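Local atomic coordinates of alpha-fucosidase (Bifidobacterium bifidum, PDB entry 2EAB), a protein that probably hydrolyses alpha-1,2-linked L-fucosyl linkages, this chain being the catalytic, calcium-binding part of a longer glycoside hydrolase of family 95. Residues A[57-62]-A[278-283]; A[215-220]-A[240-245]. All blocks are in the same frame, centred on the assembly; numbering follows the deposited sequence.

Contact 1: residues A[57-62]-A[278-283]; sequences GKIGGT and IAAATD
The closest CA atoms across this pair of segments, those of Ile59 and Ala280, are 7.2 Å apart, and no hydrogen bond passes between 57-62 and 278-283. Together with the placing of the two strands in different sheets, this indicates face-to-face packing rather than pairing within one sheet. Strand 59-63 belongs to an antiparallel sheet that also holds 69-76, whereas strand 273-282 lies in the larger antiparallel sheet between 190-197 and 241-250; together they form a beta-sandwich in the family 65-type N-terminal region.

Ile59 is the side chain that spans the gap, and it does so with two branches. Its CG2 methyl meets the CB methyl of Ala280 at 4.2 Å, a loose apolar touch. The other branch starts with CG1 between the backbone N and the carbonyl carbon (chi1 55°) and then runs extended (chi2 176°), which carries CD1 to 3.8 Å from the carbonyl O of Ile278. The CB of Ile278 also points toward 57-62, but its side chain stays 5.7 Å or more from that segment. Phe74 joins them: Ile59, Ile278 and Ala280 all touch its side chain, and Met191 adds contacts to both isoleucines.

Just before Ile59 in sequence, the chain serves a polar site. Gly57 takes part in the calcium site with Glu77, Ser386 and Leu393, and Asn56 OD1 accepts hydrogen bonds from the backbone N atoms of Lys58 and Ile59. The side chain of Ile59 remains about 10 Å from the metal.

With just 112 Å² buried and no polar bond across it, the contact implies a small, mainly apolar apposition, to which Phe74 and Met191 add, with hydrogen bonding left to strands within each sheet.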
loop_
_atom_site.group_PDB
_atom_site.type_symbol
_atom_site.label_atom_id
_atom_site.label_comp_id
_atom_site.label_asym_id
_atom_site.label_seq_id
_atom_site.Cartn_x
_atom_site.Cartn_y
_atom_site.Cartn_z
ATOM N N GLY A 57 -3.841 4.296 12.864
ATOM C CA GLY A 57 -4.429 4.554 11.550
ATOM C C GLY A 57 -4.699 6.024 11.285
ATOM O O GLY A 57 -4.978 6.407 10.140
ATOM N N LYS A 58 -4.629 6.840 12.338
ATOM C CA LYS A 58 -4.987 8.256 12.249
ATOM C C LYS A 58 -3.882 9.149 12.803
ATOM O O LYS A 58 -3.349 9.989 12.081
ATOM C CB LYS A 58 -6.329 8.518 12.927
ATOM C CG LYS A 58 -7.474 7.759 12.268
ATOM C CD LYS A 58 -8.798 8.039 12.922
ATOM C CE LYS A 58 -9.021 7.154 14.130
ATOM N NZ LYS A 58 -10.290 7.531 14.794
ATOM N N ILE A 59 -3.531 8.967 14.073
ATOM C CA ILE A 59 -2.342 9.599 14.633
ATOM C C ILE A 59 -1.202 8.593 14.700
ATOM O O ILE A 59 -1.421 7.385 14.847
ATOM C CB ILE A 59 -2.586 10.256 16.021
ATOM C CG1 ILE A 59 -3.179 9.257 17.026
ATOM C CG2 ILE A 59 -3.450 11.509 15.869
ATOM C CD1 ILE A 59 -3.349 9.819 18.431
ATOM N N GLY A 60 0.017 9.106 14.575
ATOM C CA GLY A 60 1.199 8.275 14.613
ATOM C C GLY A 60 2.336 8.949 15.341
ATOM O O GLY A 60 2.425 10.181 15.393
ATOM N N GLY A 61 3.208 8.122 15.904
ATOM C CA GLY A 61 4.451 8.587 16.486
ATOM C C GLY A 61 5.628 7.814 15.937
ATOM O O GLY A 61 5.481 6.678 15.477
ATOM N N THR A 62 6.795 8.444 15.975
ATOM C CA THR A 62 8.060 7.781 15.700
ATOM C C THR A 62 9.011 8.118 16.845
ATOM O O THR A 62 9.359 9.285 17.061
ATOM C CB THR A 62 8.654 8.155 14.317
ATOM O OG1 THR A 62 8.197 9.454 13.916
ATOM C CG2 THR A 62 8.248 7.125 13.256
ATOM N N ILE A 278 -2.655 11.863 24.585
ATOM C CA ILE A 278 -2.391 12.780 23.483
ATOM C C ILE A 278 -3.409 12.536 22.377
ATOM O O ILE A 278 -3.577 11.404 21.912
ATOM C CB ILE A 278 -0.958 12.593 22.926
ATOM C CG1 ILE A 278 0.085 12.797 24.036
ATOM C CG2 ILE A 278 -0.706 13.547 21.763
ATOM C CD1 ILE A 278 1.159 11.726 24.078
ATOM N N ALA A 279 -4.093 13.598 21.964
ATOM C CA ALA A 279 -5.030 13.508 20.850
ATOM C C ALA A 279 -4.812 14.665 19.892
ATOM O O ALA A 279 -4.274 15.707 20.273
ATOM C CB ALA A 279 -6.462 13.490 21.349
ATOM N N ALA A 280 -5.231 14.479 18.642
ATOM C CA ALA A 280 -5.121 15.520 17.634
ATOM C C ALA A 280 -6.186 15.324 16.576
ATOM O O ALA A 280 -6.642 14.199 16.339
ATOM C CB ALA A 280 -3.743 15.512 17.004
ATOM N N ALA A 281 -6.578 16.421 15.939
ATOM C CA ALA A 281 -7.550 16.385 14.856
ATOM C C ALA A 281 -7.468 17.642 14.022
ATOM O O ALA A 281 -6.947 18.677 14.463
ATOM C CB ALA A 281 -8.958 16.239 15.398
ATOM N N THR A 282 -8.001 17.533 12.809
ATOM C CA THR A 282 -8.256 18.675 11.954
ATOM C C THR A 282 -9.740 18.684 11.609
ATOM O O THR A 282 -10.474 17.748 11.960
ATOM C CB THR A 282 -7.463 18.613 10.628
ATOM O OG1 THR A 282 -8.067 17.651 9.754
ATOM C CG2 THR A 282 -5.997 18.261 10.855
ATOM N N ASP A 283 -10.167 19.728 10.903
ATOM C CA ASP A 283 -11.510 19.777 10.334
ATOM C C ASP A 283 -11.572 19.250 8.892
ATOM O O ASP A 283 -12.512 19.556 8.163
ATOM C CB ASP A 283 -12.110 21.193 10.442
ATOM C CG ASP A 283 -11.406 22.212 9.560
ATOM O OD1 ASP A 283 -10.216 22.025 9.240
ATOM O OD2 ASP A 283 -12.054 23.222 9.203
#

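Contact 2: residues A[215-220]-A[240-245]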
loop_
_atom_site.group_PDB
_atom_site.type_symbol
_atom_site.label_atom_id
_atom_site.label_comp_id
_atom_site.label_asym_id
_atom_site.label_seq_id
_atom_site.Cartn_x
_atom_site.Cartn_y
_atom_site.Cartn_z
ATOM N N TYR A 215 5.985 24.857 7.832
ATOM C CA TYR A 215 4.748 25.197 7.150
ATOM C C TYR A 215 4.158 26.494 7.681
ATOM O O TYR A 215 4.313 26.822 8.860
ATOM C CB TYR A 215 3.734 24.051 7.178
ATOM C CG TYR A 215 3.271 23.503 8.516
ATOM C CD1 TYR A 215 2.242 24.108 9.232
ATOM C CD2 TYR A 215 3.791 22.303 9.008
ATOM C CE1 TYR A 215 1.774 23.554 10.429
ATOM C CE2 TYR A 215 3.332 21.741 10.197
ATOM C CZ TYR A 215 2.326 22.370 10.904
ATOM O OH TYR A 215 1.859 21.822 12.077
ATOM N N SER A 216 3.489 27.242 6.806
ATOM C CA SER A 216 2.892 28.506 7.232
ATOM C C SER A 216 1.655 28.267 8.088
ATOM O O SER A 216 0.961 27.249 7.950
ATOM C CB SER A 216 2.577 29.420 6.045
ATOM O OG SER A 216 1.529 28.898 5.247
ATOM N N LYS A 217 1.395 29.213 8.984
ATOM C CA LYS A 217 0.350 29.079 9.986
ATOM C C LYS A 217 -0.368 30.396 10.159
ATOM O O LYS A 217 0.211 31.468 9.948
ATOM C CB LYS A 217 0.954 28.678 11.334
ATOM C CG LYS A 217 1.800 27.418 11.302
ATOM C CD LYS A 217 2.590 27.257 12.589
ATOM C CE LYS A 217 3.522 26.054 12.541
ATOM N NZ LYS A 217 4.610 26.191 11.541
ATOM N N THR A 218 -1.632 30.309 10.544
ATOM C CA THR A 218 -2.395 31.482 10.932
ATOM C C THR A 218 -2.979 31.259 12.319
ATOM O O THR A 218 -3.593 30.220 12.580
ATOM C CB THR A 218 -3.532 31.794 9.932
ATOM O OG1 THR A 218 -4.533 30.785 10.007
ATOM C CG2 THR A 218 -3.012 31.841 8.518
ATOM N N GLY A 219 -2.763 32.232 13.201
ATOM C CA GLY A 219 -3.374 32.252 14.524
ATOM C C GLY A 219 -3.075 31.079 15.436
ATOM O O GLY A 219 -3.925 30.703 16.243
ATOM N N GLU A 220 -1.880 30.503 15.330
ATOM C CA GLU A 220 -1.516 29.409 16.226
ATOM C C GLU A 220 -1.265 29.908 17.642
ATOM O O GLU A 220 -0.600 30.928 17.844
ATOM C CB GLU A 220 -0.288 28.639 15.740
ATOM C CG GLU A 220 -0.076 27.357 16.543
ATOM C CD GLU A 220 1.241 26.681 16.266
ATOM O OE1 GLU A 220 1.266 25.783 15.399
ATOM O OE2 GLU A 220 2.249 27.035 16.915
ATOM N N LEU A 240 -7.015 24.999 6.830
ATOM C CA LEU A 240 -7.340 23.778 7.580
ATOM C C LEU A 240 -7.076 23.992 9.070
ATOM O O LEU A 240 -5.997 24.435 9.450
ATOM C CB LEU A 240 -6.513 22.595 7.076
ATOM C CG LEU A 240 -6.912 21.216 7.611
ATOM C CD1 LEU A 240 -8.194 20.731 6.953
ATOM C CD2 LEU A 240 -5.794 20.216 7.384
ATOM N N LEU A 241 -8.066 23.686 9.903
ATOM C CA LEU A 241 -7.927 23.842 11.350
ATOM C C LEU A 241 -7.223 22.642 11.941
ATOM O O LEU A 241 -7.473 21.512 11.534
ATOM C CB LEU A 241 -9.291 23.996 12.023
ATOM C CG LEU A 241 -10.188 25.135 11.541
ATOM C CD1 LEU A 241 -11.552 25.050 12.201
ATOM C CD2 LEU A 241 -9.546 26.487 11.814
ATOM N N TYR A 242 -6.340 22.891 12.901
ATOM C CA TYR A 242 -5.668 21.806 13.607
ATOM C C TYR A 242 -5.636 22.068 15.108
ATOM O O TYR A 242 -5.603 23.219 15.553
ATOM C CB TYR A 242 -4.261 21.552 13.051
ATOM C CG TYR A 242 -3.292 22.708 13.188
ATOM C CD1 TYR A 242 -2.518 22.864 14.339
ATOM C CD2 TYR A 242 -3.133 23.633 12.156
ATOM C CE1 TYR A 242 -1.619 23.926 14.467
ATOM C CE2 TYR A 242 -2.238 24.691 12.274
ATOM C CZ TYR A 242 -1.486 24.831 13.426
ATOM O OH TYR A 242 -0.610 25.887 13.518
ATOM N N ASN A 243 -5.641 20.985 15.878
ATOM C CA ASN A 243 -5.702 21.048 17.328
ATOM C C ASN A 243 -5.086 19.776 17.892
ATOM O O ASN A 243 -5.473 18.667 17.511
ATOM C CB ASN A 243 -7.165 21.197 17.778
ATOM C CG ASN A 243 -7.313 21.432 19.278
ATOM O OD1 ASN A 243 -6.995 20.567 20.090
ATOM N ND2 ASN A 243 -7.831 22.602 19.644
ATOM N N SER A 244 -4.110 19.939 18.779
ATOM C CA SER A 244 -3.566 18.812 19.523
ATOM C C SER A 244 -3.531 19.138 21.009
ATOM O O SER A 244 -3.349 20.299 21.402
ATOM C CB SER A 244 -2.174 18.434 19.020
ATOM O OG SER A 244 -1.210 19.418 19.357
ATOM N N GLN A 245 -3.723 18.108 21.828
ATOM C CA GLN A 245 -3.759 18.268 23.279
ATOM C C GLN A 245 -3.035 17.139 23.977
ATOM O O GLN A 245 -3.125 15.979 23.557
ATOM C CB GLN A 245 -5.202 18.356 23.779
ATOM C CG GLN A 245 -5.914 19.616 23.315
ATOM C CD GLN A 245 -7.361 19.687 23.723
ATOM O OE1 GLN A 245 -7.736 19.316 24.838
ATOM N NE2 GLN A 245 -8.192 20.189 22.818
#
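Lys217 and Glu220 converge on the phenol oxygen of Tyr242 at one end of the large antiparallel sheet of the N-terminal beta-sandwich, where strand 228-235 runs between the strands that carry them, 217-225 and 241-250. At the start of the first segment, Tyr215 offers its carbonyl O to Lys217 NZ at 2.8 Å. The same ammonium lies 3.9 Å above the Tyr215 ring plane, offset toward the rim, and makes a further hydrogen bond to Asn212 O. Thus the charged end of Lys217 turns away from 240-245, and its aliphatic part does the touching, with CD 3.6 Å from Tyr242 OH. The chain then turns a corner at Thr218 and Gly219. Past it, Glu220 holds CG anti to the backbone N (chi1 -170°) and reaches out extended, bringing its carboxylate to the phenol. Because Thr211 OG1 also bonds to Glu220 OE1, replacing Glu220 by an alanine would probably leave both hydroxyls without their shared partner. OE1 sits at the ring edge, in plane, and the carboxylate and ring planes are 88° apart. The phenol meets OE1 on its anti side, 22° out of the carboxylate plane: Tyr242 OH donates to Glu220 OE1 at 2.7 Å.

From the N terminus, the chain first lays down 57-62 in the smaller sheet, and more than 150 residues later reaches 215-220, the first half of contact 2. That contact closes a short loop at 240-245, spanning strand 228-235. Only then does 278-283 return to close the long loop of contact 1, so contact 2 is nested within contact 1 and the two do not cross. Contact 1 ties one sheet of the sandwich to the other; contact 2 joins the edge-strand region of the larger sheet to the strand two places in. Strands 241-250 and 273-282 pair there, probably through Gln245 N to Ala279 O (2.9 Å); just past the strand end, Asp283 OD1 probably accepts from Leu241 N (2.8 Å).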